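Local coordinates for protein putative oxidoreductase (Salmonella enterica subsp. enterica serovar Typhimurium, PDB 3NX4) that probably reduces acryloyl-CoA with NADPH, as an NADP-binding oxidoreductase of the medium-chain dehydrogenase/reductase family, at residues A[118-123]-A[289-294]; A[141-146]-A[211-216]; A[182-187]-A[193-198]. One frame throughout, in Å; residues are numbered along the deposited sequence.

Interaction 1 (A[118-123]-A[289-294]); sequences SRNAMI and SFYAQA
Asn120 and Tyr291 meet flat to flat, an amide laid over an aromatic ring where the start of helix 118-140 packs on helix 288-294. The two short helical segments cross at 63°, with axes 10.4 Å apart at their closest, and the side chains fill the gap.

In this stack the amide plane is only 16° from the ring plane, displaced toward the rim rather than centred. Asn120 CG is 3.5 Å from Tyr291 CD1. Asn120 OD1 lies as near, 3.5 Å from Tyr291 CG. Asn120 ND2 is slightly further off, 3.8 Å from Tyr291 CG. Asn120 CB also touches the ring, 3.6 Å from Tyr291 CE1. Phe290 CD2 approaches the opposite face of the same ring, near the rim.

Apolar contacts come from Ile123. Its CG2 reaches the edge of the tyrosine ring, near the ring plane, and approaches Phe290 CE2 obliquely at 4.3 Å. The other branch extends fully (chi2 178°) and carries Ile123 CD1 to 4.0 Å from Tyr291 CB and 3.8 Å from Tyr291 O.

Polar links run round this core. Arg318 bonds to the carbonyl oxygens of Met122 (selenomethionine) and Ile123 and pairs through its backbone with Ala294, while Arg119 makes a salt bridge to Glu297.

Between the two segments themselves, then, cohesion rests on dispersion and amide-pi stacking, and Arg318 adds directional bonds to both helices.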
loop_
_atom_site.group_PDB
_atom_site.type_symbol
_atom_site.label_atom_id
_atom_site.label_comp_id
_atom_site.label_asym_id
_atom_site.label_seq_id
_atom_site.Cartn_x
_atom_site.Cartn_y
_atom_site.Cartn_z
ATOM N N SER A 118 -26.666 1.384 -22.443
ATOM C CA SER A 118 -26.568 2.674 -21.773
ATOM C C SER A 118 -27.109 2.574 -20.335
ATOM O O SER A 118 -26.519 3.117 -19.395
ATOM C CB SER A 118 -27.343 3.725 -22.590
ATOM O OG SER A 118 -27.223 5.021 -22.037
ATOM N N ARG A 119 -28.220 1.857 -20.161
ATOM C CA ARG A 119 -28.819 1.684 -18.838
ATOM C C ARG A 119 -27.885 0.913 -17.897
ATOM O O ARG A 119 -27.685 1.293 -16.738
ATOM C CB ARG A 119 -30.193 0.989 -18.940
ATOM C CG ARG A 119 -30.930 0.854 -17.598
ATOM C CD ARG A 119 -32.287 0.160 -17.768
ATOM N NE ARG A 119 -33.066 0.182 -16.531
ATOM C CZ ARG A 119 -33.049 -0.778 -15.604
ATOM N NH1 ARG A 119 -32.300 -1.859 -15.770
ATOM N NH2 ARG A 119 -33.800 -0.666 -14.513
ATOM N N ASN A 120 -27.301 -0.164 -18.402
ATOM C CA ASN A 120 -26.382 -0.954 -17.586
ATOM C C ASN A 120 -25.087 -0.233 -17.240
ATOM O O ASN A 120 -24.499 -0.483 -16.185
ATOM C CB ASN A 120 -26.106 -2.310 -18.227
ATOM C CG ASN A 120 -27.287 -3.261 -18.079
ATOM O OD1 ASN A 120 -28.176 -3.024 -17.266
ATOM N ND2 ASN A 120 -27.300 -4.333 -18.862
ATOM N N ALA A 121 -24.658 0.667 -18.123
ATOM C CA ALA A 121 -23.452 1.452 -17.899
ATOM C C ALA A 121 -23.597 2.279 -16.631
ATOM O O ALA A 121 -22.623 2.522 -15.917
ATOM C CB ALA A 121 -23.171 2.368 -19.109
HETATM N N MSE A 122 -24.822 2.711 -16.353
HETATM C CA MSE A 122 -25.091 3.561 -15.196
HETATM C C MSE A 122 -25.452 2.757 -13.939
HETATM O O MSE A 122 -25.218 3.212 -12.821
HETATM C CB MSE A 122 -26.170 4.596 -15.519
HETATM C CG MSE A 122 -25.666 5.700 -16.466
HETATM SE SE MSE A 122 -24.222 6.681 -15.616
HETATM C CE MSE A 122 -22.690 5.909 -16.568
ATOM N N ILE A 123 -26.009 1.568 -14.117
ATOM C CA ILE A 123 -26.117 0.652 -12.981
ATOM C C ILE A 123 -24.707 0.416 -12.432
ATOM O O ILE A 123 -24.497 0.371 -11.219
ATOM C CB ILE A 123 -26.805 -0.672 -13.357
ATOM C CG1 ILE A 123 -28.279 -0.405 -13.723
ATOM C CG2 ILE A 123 -26.702 -1.693 -12.183
ATOM C CD1 ILE A 123 -29.043 -1.629 -14.164
ATOM N N SER A 289 -27.292 -11.285 -14.350
ATOM C CA SER A 289 -28.099 -11.302 -13.144
ATOM C C SER A 289 -27.787 -10.125 -12.220
ATOM O O SER A 289 -28.640 -9.708 -11.439
ATOM C CB SER A 289 -27.904 -12.624 -12.397
ATOM O OG SER A 289 -26.588 -12.729 -11.891
ATOM N N PHE A 290 -26.565 -9.598 -12.295
ATOM C CA PHE A 290 -26.151 -8.536 -11.381
ATOM C C PHE A 290 -26.985 -7.269 -11.567
ATOM O O PHE A 290 -27.419 -6.647 -10.598
ATOM C CB PHE A 290 -24.665 -8.186 -11.569
ATOM C CG PHE A 290 -24.261 -6.926 -10.872
ATOM C CD1 PHE A 290 -23.973 -6.935 -9.515
ATOM C CD2 PHE A 290 -24.187 -5.727 -11.564
ATOM C CE1 PHE A 290 -23.612 -5.770 -8.861
ATOM C CE2 PHE A 290 -23.830 -4.562 -10.917
ATOM C CZ PHE A 290 -23.541 -4.584 -9.563
ATOM N N TYR A 291 -27.184 -6.888 -12.820
ATOM C CA TYR A 291 -27.885 -5.651 -13.152
ATOM C C TYR A 291 -29.319 -5.661 -12.598
ATOM O O TYR A 291 -29.808 -4.660 -12.074
ATOM C CB TYR A 291 -27.879 -5.436 -14.670
ATOM C CG TYR A 291 -26.482 -5.405 -15.268
ATOM C CD1 TYR A 291 -25.695 -4.266 -15.183
ATOM C CD2 TYR A 291 -25.950 -6.521 -15.911
ATOM C CE1 TYR A 291 -24.414 -4.237 -15.723
ATOM C CE2 TYR A 291 -24.675 -6.501 -16.462
ATOM C CZ TYR A 291 -23.906 -5.357 -16.361
ATOM O OH TYR A 291 -22.627 -5.322 -16.910
ATOM N N ALA A 292 -29.979 -6.806 -12.702
ATOM C CA ALA A 292 -31.303 -6.979 -12.108
ATOM C C ALA A 292 -31.294 -6.959 -10.565
ATOM O O ALA A 292 -32.134 -6.313 -9.942
ATOM C CB ALA A 292 -31.939 -8.262 -12.626
ATOM N N GLN A 293 -30.347 -7.658 -9.944
ATOM C CA GLN A 293 -30.315 -7.754 -8.478
ATOM C C GLN A 293 -29.946 -6.449 -7.766
ATOM O O GLN A 293 -30.471 -6.148 -6.697
ATOM C CB GLN A 293 -29.319 -8.835 -8.027
ATOM C CG GLN A 293 -29.719 -10.254 -8.381
ATOM C CD GLN A 293 -28.651 -11.266 -7.991
ATOM O OE1 GLN A 293 -27.514 -10.902 -7.703
ATOM N NE2 GLN A 293 -29.012 -12.541 -7.988
ATOM N N ALA A 294 -29.015 -5.698 -8.340
ATOM C CA ALA A 294 -28.395 -4.577 -7.639
ATOM C C ALA A 294 -29.115 -3.246 -7.829
ATOM O O ALA A 294 -29.017 -2.348 -6.995
ATOM C CB ALA A 294 -26.948 -4.434 -8.078
#

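Interaction 2 (A[141-146]-A[211-216]); sequences AGIRPQ and LWAGAI
The backbone of Ala213, hydrogen-bonded to both Glu149 and Cys236, is where Ile143 packs: Ile143 CD1 lies 3.5 Å from Ala213 O, a van der Waals contact, with Ile143 CG1 at 3.8 Å from the same oxygen. The contact belongs to the Rossmann-type nucleotide-binding domain, where the loop following helix 118-140 packs against strand 212-217 of the parallel sheet before the chain enters strand 150-152. Helix 118-140 ends in a Schellman motif with Gly142 at positive phi, and Ile143 is the next residue, buried and directed at the strand.

The chain turns a corner at Ala213, whose CB points toward the loop. Ile143 has CG1 beside its backbone N (chi1 -51°), and the second bend at chi2, -50°, folds CD1 round to the carbonyl while CG2 meets the alanine methyl. Cys236 also packs against Ile143, and Ile143 O in turn is bonded to the hydroxyl of Tyr172. The packing is small, 107 Å² in all, and made by aliphatic carbons against a methyl and backbone polar atoms. Ile143 CG2 rests 4.0 Å from Ala213 CB and 4.2 Å from Gly214 N.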
loop_
_atom_site.group_PDB
_atom_site.type_symbol
_atom_site.label_atom_id
_atom_site.label_comp_id
_atom_site.label_asym_id
_atom_site.label_seq_id
_atom_site.Cartn_x
_atom_site.Cartn_y
_atom_site.Cartn_z
ATOM N N ALA A 141 -1.356 -7.280 -7.772
ATOM C CA ALA A 141 -0.602 -7.753 -6.611
ATOM C C ALA A 141 -0.394 -9.263 -6.661
ATOM O O ALA A 141 0.254 -9.838 -5.785
ATOM C CB ALA A 141 -1.327 -7.350 -5.309
ATOM N N GLY A 142 -0.960 -9.907 -7.678
ATOM C CA GLY A 142 -0.814 -11.345 -7.836
ATOM C C GLY A 142 -1.749 -12.162 -6.950
ATOM O O GLY A 142 -1.509 -13.342 -6.703
ATOM N N ILE A 143 -2.818 -11.543 -6.464
ATOM C CA ILE A 143 -3.792 -12.287 -5.649
ATOM C C ILE A 143 -4.732 -13.115 -6.537
ATOM O O ILE A 143 -5.581 -12.560 -7.226
ATOM C CB ILE A 143 -4.655 -11.363 -4.756
ATOM C CG1 ILE A 143 -3.787 -10.406 -3.930
ATOM C CG2 ILE A 143 -5.528 -12.210 -3.826
ATOM C CD1 ILE A 143 -2.646 -11.088 -3.183
ATOM N N ARG A 144 -4.574 -14.437 -6.520
ATOM C CA ARG A 144 -5.357 -15.322 -7.384
ATOM C C ARG A 144 -6.415 -16.031 -6.528
ATOM O O ARG A 144 -6.261 -16.126 -5.312
ATOM C CB ARG A 144 -4.452 -16.384 -8.017
ATOM C CG ARG A 144 -3.260 -15.835 -8.813
ATOM C CD ARG A 144 -2.296 -16.968 -9.182
ATOM N NE ARG A 144 -1.748 -17.627 -7.996
ATOM C CZ ARG A 144 -0.901 -18.651 -8.032
ATOM N NH1 ARG A 144 -0.497 -19.154 -9.204
ATOM N NH2 ARG A 144 -0.453 -19.170 -6.892
ATOM N N PRO A 145 -7.483 -16.541 -7.164
ATOM C CA PRO A 145 -8.503 -17.264 -6.395
ATOM C C PRO A 145 -7.935 -18.400 -5.558
ATOM O O PRO A 145 -8.451 -18.680 -4.473
ATOM C CB PRO A 145 -9.431 -17.818 -7.489
ATOM C CG PRO A 145 -9.331 -16.811 -8.601
ATOM C CD PRO A 145 -7.862 -16.381 -8.583
ATOM N N GLN A 146 -6.892 -19.070 -6.040
ATOM C CA GLN A 146 -6.369 -20.186 -5.261
ATOM C C GLN A 146 -5.621 -19.690 -4.028
ATOM O O GLN A 146 -5.316 -20.470 -3.133
ATOM C CB GLN A 146 -5.431 -21.046 -6.102
ATOM C CG GLN A 146 -4.139 -20.324 -6.492
ATOM C CD GLN A 146 -3.430 -21.016 -7.642
ATOM O OE1 GLN A 146 -3.730 -20.762 -8.815
ATOM N NE2 GLN A 146 -2.496 -21.908 -7.315
ATOM N N LEU A 211 -6.065 -13.824 8.039
ATOM C CA LEU A 211 -7.312 -14.325 7.454
ATOM C C LEU A 211 -7.450 -14.158 5.934
ATOM O O LEU A 211 -8.025 -15.029 5.271
ATOM C CB LEU A 211 -8.534 -13.653 8.105
ATOM C CG LEU A 211 -8.613 -13.677 9.637
ATOM C CD1 LEU A 211 -9.828 -12.882 10.118
ATOM C CD2 LEU A 211 -8.640 -15.113 10.148
ATOM N N TRP A 212 -6.969 -13.038 5.393
ATOM C CA TRP A 212 -7.342 -12.624 4.037
ATOM C C TRP A 212 -6.163 -12.559 3.059
ATOM O O TRP A 212 -5.138 -11.983 3.379
ATOM C CB TRP A 212 -7.990 -11.231 4.059
ATOM C CG TRP A 212 -8.909 -10.990 5.208
ATOM C CD1 TRP A 212 -8.760 -10.061 6.198
ATOM C CD2 TRP A 212 -10.135 -11.685 5.486
ATOM N NE1 TRP A 212 -9.817 -10.143 7.091
ATOM C CE2 TRP A 212 -10.674 -11.130 6.670
ATOM C CE3 TRP A 212 -10.815 -12.738 4.864
ATOM C CZ2 TRP A 212 -11.867 -11.590 7.239
ATOM C CZ3 TRP A 212 -12.019 -13.186 5.431
ATOM C CH2 TRP A 212 -12.521 -12.612 6.606
ATOM N N ALA A 213 -6.338 -13.109 1.858
ATOM C CA ALA A 213 -5.341 -12.949 0.793
ATOM C C ALA A 213 -5.460 -11.554 0.172
ATOM O O ALA A 213 -4.466 -10.943 -0.225
ATOM C CB ALA A 213 -5.519 -14.021 -0.281
ATOM N N GLY A 214 -6.684 -11.053 0.089
ATOM C CA GLY A 214 -6.943 -9.748 -0.499
ATOM C C GLY A 214 -8.116 -9.073 0.195
ATOM O O GLY A 214 -8.868 -9.700 0.956
ATOM N N ALA A 215 -8.283 -7.785 -0.060
ATOM C CA ALA A 215 -9.415 -7.075 0.500
ATOM C C ALA A 215 -9.769 -5.879 -0.359
ATOM O O ALA A 215 -8.911 -5.249 -0.960
ATOM C CB ALA A 215 -9.144 -6.639 1.951
ATOM N N ILE A 216 -11.057 -5.577 -0.409
ATOM C CA ILE A 216 -11.528 -4.381 -1.080
ATOM C C ILE A 216 -12.260 -3.603 0.002
ATOM O O ILE A 216 -13.275 -4.074 0.530
ATOM C CB ILE A 216 -12.464 -4.742 -2.258
ATOM C CG1 ILE A 216 -11.685 -5.546 -3.313
ATOM C CG2 ILE A 216 -13.091 -3.476 -2.859
ATOM C CD1 ILE A 216 -12.458 -5.811 -4.628
#

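Interaction 3 (A[182-187]-A[193-198]); sequences STHGYL and NRILSR. With NAP (NADP nicotinamide-adenine-dinucleotide phosphate), chain C.
Ile195 packs against His184 in a beta-alpha-beta unit of the Rossmann-type domain, in which strand 174-178 leads through helix 184-190 to strand 194-197. Beyond its CB, which points toward the helix, the isoleucine forks. CG2, placed anti to the backbone N, sits over the middle of the imidazole face in a CH-pi contact, 3.4 Å from the ring centroid and 9° off its normal. CG1 takes the other branch on to CD1, which ends beside the first turn of the helix, 3.3 Å from His184 O, 3.9 Å from His184 CB and 4.2 Å from Leu187 CB. Thr183 OG1 lies at the edge of the imidazole, in its plane; this hydroxyl is hydrogen-bonded to Arg180 O and Ser178 OG.

Leu187 continues the packing inward, onto Ala176 and Ser178 of strand 174-178. Just after strand 194-197, Arg198 reaches NADP, its chain bending at chi3 so that one guanidinium face lies against the adenine, with NE 3.1 Å from NAP C2A. NAP O2X, of the 2'-phosphate on the adenosine ribose, lies in the guanidinium plane at its edge, consistent with recognition of NADP: Arg198 NH1 makes a weak hydrogen bond of 3.0 Å to NAP O2X.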
loop_
_atom_site.group_PDB
_atom_site.type_symbol
_atom_site.label_atom_id
_atom_site.label_comp_id
_atom_site.label_asym_id
_atom_site.label_seq_id
_atom_site.Cartn_x
_atom_site.Cartn_y
_atom_site.Cartn_z
ATOM N N SER A 182 -30.070 -7.108 7.717
ATOM C CA SER A 182 -31.098 -7.165 6.683
ATOM C C SER A 182 -30.532 -7.374 5.277
ATOM O O SER A 182 -31.271 -7.713 4.346
ATOM C CB SER A 182 -31.959 -5.904 6.719
ATOM O OG SER A 182 -31.200 -4.752 6.402
ATOM N N THR A 183 -29.225 -7.167 5.119
ATOM C CA THR A 183 -28.593 -7.272 3.805
ATOM C C THR A 183 -28.065 -8.678 3.524
ATOM O O THR A 183 -27.563 -8.944 2.433
ATOM C CB THR A 183 -27.359 -6.340 3.690
ATOM O OG1 THR A 183 -26.342 -6.812 4.584
ATOM C CG2 THR A 183 -27.716 -4.909 4.041
ATOM N N HIS A 184 -28.144 -9.577 4.501
ATOM C CA HIS A 184 -27.443 -10.858 4.355
ATOM C C HIS A 184 -27.917 -11.720 3.184
ATOM O O HIS A 184 -27.096 -12.310 2.478
ATOM C CB HIS A 184 -27.434 -11.651 5.669
ATOM C CG HIS A 184 -26.556 -11.043 6.718
ATOM N ND1 HIS A 184 -26.054 -11.760 7.784
ATOM C CD2 HIS A 184 -26.083 -9.781 6.856
ATOM C CE1 HIS A 184 -25.313 -10.965 8.536
ATOM N NE2 HIS A 184 -25.318 -9.758 7.997
ATOM N N GLY A 185 -29.230 -11.805 2.984
ATOM C CA GLY A 185 -29.764 -12.576 1.875
ATOM C C GLY A 185 -29.335 -11.988 0.537
ATOM O O GLY A 185 -29.004 -12.704 -0.409
ATOM N N TYR A 186 -29.343 -10.665 0.459
ATOM C CA TYR A 186 -28.951 -9.972 -0.752
ATOM C C TYR A 186 -27.472 -10.269 -1.049
ATOM O O TYR A 186 -27.109 -10.561 -2.187
ATOM C CB TYR A 186 -29.214 -8.473 -0.583
ATOM C CG TYR A 186 -28.536 -7.580 -1.599
ATOM C CD1 TYR A 186 -29.031 -7.461 -2.897
ATOM C CD2 TYR A 186 -27.421 -6.825 -1.253
ATOM C CE1 TYR A 186 -28.415 -6.628 -3.827
ATOM C CE2 TYR A 186 -26.792 -5.996 -2.182
ATOM C CZ TYR A 186 -27.295 -5.901 -3.458
ATOM O OH TYR A 186 -26.676 -5.069 -4.366
ATOM N N LEU A 187 -26.627 -10.227 -0.021
ATOM C CA LEU A 187 -25.190 -10.477 -0.210
ATOM C C LEU A 187 -24.930 -11.915 -0.650
ATOM O O LEU A 187 -24.091 -12.166 -1.523
ATOM C CB LEU A 187 -24.400 -10.163 1.070
ATOM C CG LEU A 187 -24.341 -8.687 1.464
ATOM C CD1 LEU A 187 -23.749 -8.521 2.854
ATOM C CD2 LEU A 187 -23.560 -7.871 0.425
ATOM N N ASN A 193 -19.672 -15.816 0.024
ATOM C CA ASN A 193 -19.595 -17.159 0.591
ATOM C C ASN A 193 -19.678 -17.139 2.117
ATOM O O ASN A 193 -20.050 -18.126 2.746
ATOM C CB ASN A 193 -18.277 -17.825 0.171
ATOM C CG ASN A 193 -18.127 -17.911 -1.330
ATOM O OD1 ASN A 193 -17.458 -17.077 -1.943
ATOM N ND2 ASN A 193 -18.791 -18.893 -1.941
ATOM N N ARG A 194 -19.302 -16.008 2.700
ATOM C CA ARG A 194 -19.269 -15.857 4.140
ATOM C C ARG A 194 -19.723 -14.444 4.411
ATOM O O ARG A 194 -19.350 -13.525 3.681
ATOM C CB ARG A 194 -17.830 -16.041 4.651
ATOM C CG ARG A 194 -17.726 -16.499 6.078
ATOM C CD ARG A 194 -16.353 -16.221 6.669
ATOM N NE ARG A 194 -15.265 -16.927 5.998
ATOM C CZ ARG A 194 -14.951 -18.197 6.232
ATOM N NH1 ARG A 194 -15.666 -18.914 7.099
ATOM N NH2 ARG A 194 -13.931 -18.755 5.597
ATOM N N ILE A 195 -20.546 -14.259 5.438
ATOM C CA ILE A 195 -20.931 -12.908 5.851
ATOM C C ILE A 195 -20.493 -12.682 7.298
ATOM O O ILE A 195 -20.745 -13.526 8.147
ATOM C CB ILE A 195 -22.459 -12.670 5.670
ATOM C CG1 ILE A 195 -22.832 -12.774 4.186
ATOM C CG2 ILE A 195 -22.855 -11.298 6.189
ATOM C CD1 ILE A 195 -24.254 -13.150 3.949
ATOM N N LEU A 196 -19.821 -11.560 7.561
ATOM C CA LEU A 196 -19.368 -11.199 8.910
ATOM C C LEU A 196 -19.966 -9.867 9.340
ATOM O O LEU A 196 -20.234 -9.017 8.512
ATOM C CB LEU A 196 -17.833 -11.081 8.965
ATOM C CG LEU A 196 -16.947 -12.328 8.981
ATOM C CD1 LEU A 196 -17.173 -13.169 7.752
ATOM C CD2 LEU A 196 -15.477 -11.922 9.061
ATOM N N SER A 197 -20.159 -9.682 10.640
ATOM C CA SER A 197 -20.723 -8.439 11.152
ATOM C C SER A 197 -19.645 -7.396 11.331
ATOM O O SER A 197 -18.560 -7.692 11.824
ATOM C CB SER A 197 -21.414 -8.652 12.517
ATOM O OG SER A 197 -22.333 -9.714 12.435
ATOM N N ARG A 198 -19.975 -6.167 10.961
ATOM C CA ARG A 198 -19.127 -5.011 11.199
ATOM C C ARG A 198 -18.736 -4.906 12.674
ATOM O O ARG A 198 -17.669 -4.383 13.012
ATOM C CB ARG A 198 -19.892 -3.760 10.783
ATOM C CG ARG A 198 -19.071 -2.506 10.649
ATOM C CD ARG A 198 -19.850 -1.527 9.788
ATOM N NE ARG A 198 -20.653 -0.576 10.545
ATOM C CZ ARG A 198 -21.777 -0.018 10.101
ATOM N NH1 ARG A 198 -22.277 -0.336 8.909
ATOM N NH2 ARG A 198 -22.421 0.850 10.866
HETATM P PA NAP C . -22.517 3.066 -0.371
HETATM O O1A NAP C . -23.370 2.457 -1.405
HETATM O O2A NAP C . -23.148 4.006 0.570
HETATM O O5B NAP C . -21.716 1.931 0.419
HETATM C C5B NAP C . -21.095 2.257 1.630
HETATM C C4B NAP C . -21.326 1.055 2.535
HETATM O O4B NAP C . -20.552 1.209 3.693
HETATM C C3B NAP C . -22.782 0.939 2.993
HETATM O O3B NAP C . -23.514 0.098 2.123
HETATM C C2B NAP C . -22.653 0.307 4.366
HETATM O O2B NAP C . -22.622 -1.088 4.180
HETATM C C1B NAP C . -21.270 0.738 4.825
HETATM N N9A NAP C . -21.332 1.841 5.794
HETATM C C8A NAP C . -22.084 2.988 5.709
HETATM N N7A NAP C . -21.816 3.745 6.802
HETATM C C5A NAP C . -20.902 3.108 7.562
HETATM C C6A NAP C . -20.290 3.426 8.768
HETATM N N6A NAP C . -20.571 4.557 9.402
HETATM N N1A NAP C . -19.377 2.554 9.305
HETATM C C2A NAP C . -19.076 1.373 8.660
HETATM N N3A NAP C . -19.691 1.054 7.467
HETATM C C4A NAP C . -20.590 1.910 6.934
HETATM O O3 NAP C . -21.313 3.877 -1.083
HETATM P PN NAP C . -20.553 3.575 -2.461
HETATM O O1N NAP C . -21.101 4.420 -3.546
HETATM O O2N NAP C . -20.537 2.103 -2.624
HETATM O O5D NAP C . -19.091 4.108 -2.046
HETATM C C5D NAP C . -18.405 3.453 -1.006
HETATM C C4D NAP C . -17.249 4.319 -0.532
HETATM O O4D NAP C . -16.320 4.424 -1.584
HETATM C C3D NAP C . -17.698 5.734 -0.212
HETATM O O3D NAP C . -16.954 6.215 0.886
HETATM C C2D NAP C . -17.341 6.523 -1.451
HETATM O O2D NAP C . -17.045 7.864 -1.143
HETATM C C1D NAP C . -16.097 5.782 -1.899
HETATM N N1N NAP C . -15.811 5.898 -3.335
HETATM C C2N NAP C . -14.633 6.480 -3.705
HETATM C C3N NAP C . -14.280 6.604 -5.046
HETATM C C7N NAP C . -12.816 6.750 -5.356
HETATM O O7N NAP C . -12.403 7.502 -6.468
HETATM N N7N NAP C . -11.940 6.157 -4.553
HETATM C C4N NAP C . -15.154 6.120 -6.020
HETATM C C5N NAP C . -16.359 5.521 -5.628
HETATM C C6N NAP C . -16.671 5.406 -4.275
HETATM P P2B NAP C . -23.287 -2.085 5.273
HETATM O O1X NAP C . -23.398 -3.436 4.621
HETATM O O2X NAP C . -22.393 -2.173 6.486
HETATM O O3X NAP C . -24.641 -1.539 5.637
#

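Interactions 1 and 2 are buried, whereas interaction 3 is partly exposed and runs out to the cofactor. Helix 118-140 connects the first two: its start carries the stacked amide of interaction 1, and the loop after its end supplies the isoleucine of interaction 2, though their nearest atoms are about 12 Å apart. Interactions 2 and 3 share the parallel sheet and touch where Trp212 packs on Leu196; interactions 1 and 3 meet where Gln293 and Ala294 pack on Tyr186. An aromatic face is used in interactions 1 and 3, by an amide in the first and by a methyl in the other. Interaction 2 sets aliphatic carbons against backbone, and only 193-198 adds a charged ligand contact.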